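Local atomic coordinates of uncharacterized protein (PDB entry 4JZA), a protein that probably hydrolyses the 3-phosphate of phosphatidylinositol 3-phosphate, as a Legionella phosphoinositide phosphatase thought to act on lipids of the host. Residues T621-L626 against S643-D648. Residues are numbered along the deposited sequence; the frame is centred on the assembly and turned at random.
Sequences TPEWYL and SLKDDD
The short helix 622-625 packs against the first turns of helix 643-652, with the CA atoms of T621 and D648 5.3 Å apart and those of P622 and L644 5.9 Å apart. The backbone N of T621, just ahead of the short helix, donates to OD1 of D648 at 2.7 Å. The bond is bent, 141° at the hydrogen, and meets the anti side of the carboxylate. D648 carries its CG anti to the backbone N (chi1 176°), which places the carboxylate alongside the T621 side chain. OG1 of T621 adds a weak bond to the same OD1. K620 forms a salt bridge with this oxygen as well.

The P622 and L644 side chains run antiparallel past one another, and their CB atoms lie 4.0 Å apart. The proline ring also rests on the backbone of L644, with CD 3.4 Å from its O. CG of E623 touches CD1 of L644 at 3.6 Å. L644 also meets A631 and I634 of helix 628-637, which lies between the two segments in sequence. P622 and L644 both touch Y600 of helix 587-602, so the contact joins neighbouring helices of a helical region.

The straight E623 side chain meets K645 roughly perpendicularly. K645 bends at its last torsion (chi4 82°), and its NZ reaches OE1 of E623 on the syn side at 2.9 Å. The other oxygen, OE2, pairs with R635. Two basic groups thus share one carboxylate, probably favouring its charged form. One backbone-to-carboxylate bond and one salt bridge, at the more exposed K645, supplement the buried apolar contact.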
loop_
_atom_site.group_PDB
_atom_site.type_symbol
_atom_site.label_atom_id
_atom_site.label_comp_id
_atom_site.label_asym_id
_atom_site.label_seq_id
_atom_site.Cartn_x
_atom_site.Cartn_y
_atom_site.Cartn_z
ATOM N N THR A 621 -10.678 11.570 8.491
ATOM C CA THR A 621 -10.905 12.326 9.714
ATOM C C THR A 621 -11.408 13.762 9.461
ATOM O O THR A 621 -10.885 14.704 9.984
ATOM C CB THR A 621 -9.582 12.188 10.523
ATOM O OG1 THR A 621 -9.697 11.095 11.415
ATOM C CG2 THR A 621 -9.324 13.234 11.340
ATOM N N PRO A 622 -12.457 13.941 8.641
ATOM C CA PRO A 622 -12.872 15.304 8.324
ATOM C C PRO A 622 -13.291 16.140 9.526
ATOM O O PRO A 622 -13.035 17.340 9.558
ATOM C CB PRO A 622 -14.089 15.101 7.408
ATOM C CG PRO A 622 -13.980 13.710 6.897
ATOM C CD PRO A 622 -13.349 12.954 8.007
ATOM N N GLU A 623 -13.978 15.512 10.475
ATOM C CA GLU A 623 -14.488 16.210 11.657
ATOM C C GLU A 623 -13.343 16.685 12.562
ATOM O O GLU A 623 -13.535 17.570 13.390
ATOM C CB GLU A 623 -15.491 15.348 12.447
ATOM C CG GLU A 623 -16.897 15.340 11.855
ATOM C CD GLU A 623 -17.823 14.247 12.404
ATOM O OE1 GLU A 623 -17.330 13.213 12.869
ATOM O OE2 GLU A 623 -19.064 14.395 12.334
ATOM N N TRP A 624 -12.140 16.160 12.396
ATOM C CA TRP A 624 -11.040 16.734 13.144
ATOM C C TRP A 624 -10.480 17.970 12.473
ATOM O O TRP A 624 -10.167 18.916 13.155
ATOM C CB TRP A 624 -9.917 15.740 13.346
ATOM C CG TRP A 624 -8.763 16.329 14.018
ATOM C CD1 TRP A 624 -7.510 16.414 13.542
ATOM C CD2 TRP A 624 -8.747 16.930 15.310
ATOM N NE1 TRP A 624 -6.689 17.034 14.456
ATOM C CE2 TRP A 624 -7.430 17.350 15.553
ATOM C CE3 TRP A 624 -9.719 17.136 16.295
ATOM C CZ2 TRP A 624 -7.062 17.983 16.712
ATOM C CZ3 TRP A 624 -9.358 17.754 17.441
ATOM C CH2 TRP A 624 -8.039 18.196 17.643
ATOM N N TYR A 625 -10.351 17.932 11.144
ATOM C CA TYR A 625 -9.638 18.964 10.346
ATOM C C TYR A 625 -10.537 20.144 9.923
ATOM O O TYR A 625 -10.031 21.259 9.574
ATOM C CB TYR A 625 -9.001 18.324 9.094
ATOM C CG TYR A 625 -7.926 17.350 9.433
ATOM C CD1 TYR A 625 -6.799 17.766 10.123
ATOM C CD2 TYR A 625 -8.027 15.983 9.111
ATOM C CE1 TYR A 625 -5.806 16.878 10.491
ATOM C CE2 TYR A 625 -7.012 15.076 9.448
ATOM C CZ TYR A 625 -5.895 15.538 10.160
ATOM O OH TYR A 625 -4.835 14.721 10.553
ATOM N N LEU A 626 -11.854 19.894 9.903
ATOM C CA LEU A 626 -12.808 20.901 9.466
ATOM C C LEU A 626 -13.257 21.625 10.679
ATOM O O LEU A 626 -13.382 21.046 11.728
ATOM C CB LEU A 626 -14.026 20.273 8.788
ATOM C CG LEU A 626 -13.868 19.645 7.393
ATOM C CD1 LEU A 626 -15.137 18.918 6.962
ATOM C CD2 LEU A 626 -13.524 20.712 6.371
ATOM N N SER A 643 -22.176 11.378 8.224
ATOM C CA SER A 643 -21.642 11.513 6.828
ATOM C C SER A 643 -20.136 11.712 6.744
ATOM O O SER A 643 -19.505 11.097 5.939
ATOM C CB SER A 643 -22.386 12.526 5.992
ATOM O OG SER A 643 -23.072 13.383 6.860
ATOM N N LEU A 644 -19.565 12.474 7.649
ATOM C CA LEU A 644 -18.111 12.633 7.706
ATOM C C LEU A 644 -17.402 11.401 8.279
ATOM O O LEU A 644 -16.252 11.171 7.967
ATOM C CB LEU A 644 -17.711 13.926 8.465
ATOM C CG LEU A 644 -18.481 15.134 7.866
ATOM C CD1 LEU A 644 -18.376 16.385 8.719
ATOM C CD2 LEU A 644 -18.094 15.415 6.420
ATOM N N LYS A 645 -18.058 10.602 9.098
ATOM C CA LYS A 645 -17.443 9.355 9.576
ATOM C C LYS A 645 -17.439 8.260 8.484
ATOM O O LYS A 645 -16.527 7.449 8.413
ATOM C CB LYS A 645 -18.097 8.887 10.850
ATOM C CG LYS A 645 -17.819 9.818 12.027
ATOM C CD LYS A 645 -18.506 9.334 13.305
ATOM C CE LYS A 645 -17.911 9.957 14.572
ATOM N NZ LYS A 645 -18.489 11.312 14.792
ATOM N N ASP A 646 -18.424 8.291 7.594
ATOM C CA ASP A 646 -18.449 7.441 6.452
ATOM C C ASP A 646 -17.330 7.814 5.519
ATOM O O ASP A 646 -16.659 6.924 4.974
ATOM C CB ASP A 646 -19.777 7.588 5.704
ATOM C CG ASP A 646 -20.997 7.062 6.514
ATOM O OD1 ASP A 646 -20.746 6.291 7.459
ATOM O OD2 ASP A 646 -22.182 7.416 6.221
ATOM N N ASP A 647 -17.112 9.117 5.305
ATOM C CA ASP A 647 -15.968 9.537 4.507
ATOM C C ASP A 647 -14.674 8.954 5.067
ATOM O O ASP A 647 -13.851 8.472 4.311
ATOM C CB ASP A 647 -15.886 11.070 4.389
ATOM C CG ASP A 647 -16.977 11.637 3.452
ATOM O OD1 ASP A 647 -17.608 10.766 2.842
ATOM O OD2 ASP A 647 -17.237 12.878 3.356
ATOM N N ASP A 648 -14.527 8.937 6.388
ATOM C CA ASP A 648 -13.312 8.453 7.013
ATOM C C ASP A 648 -13.209 6.940 6.909
ATOM O O ASP A 648 -12.128 6.396 6.731
ATOM C CB ASP A 648 -13.281 8.946 8.449
ATOM C CG ASP A 648 -12.105 8.434 9.241
ATOM O OD1 ASP A 648 -11.013 9.010 9.204
ATOM O OD2 ASP A 648 -12.320 7.470 9.982
#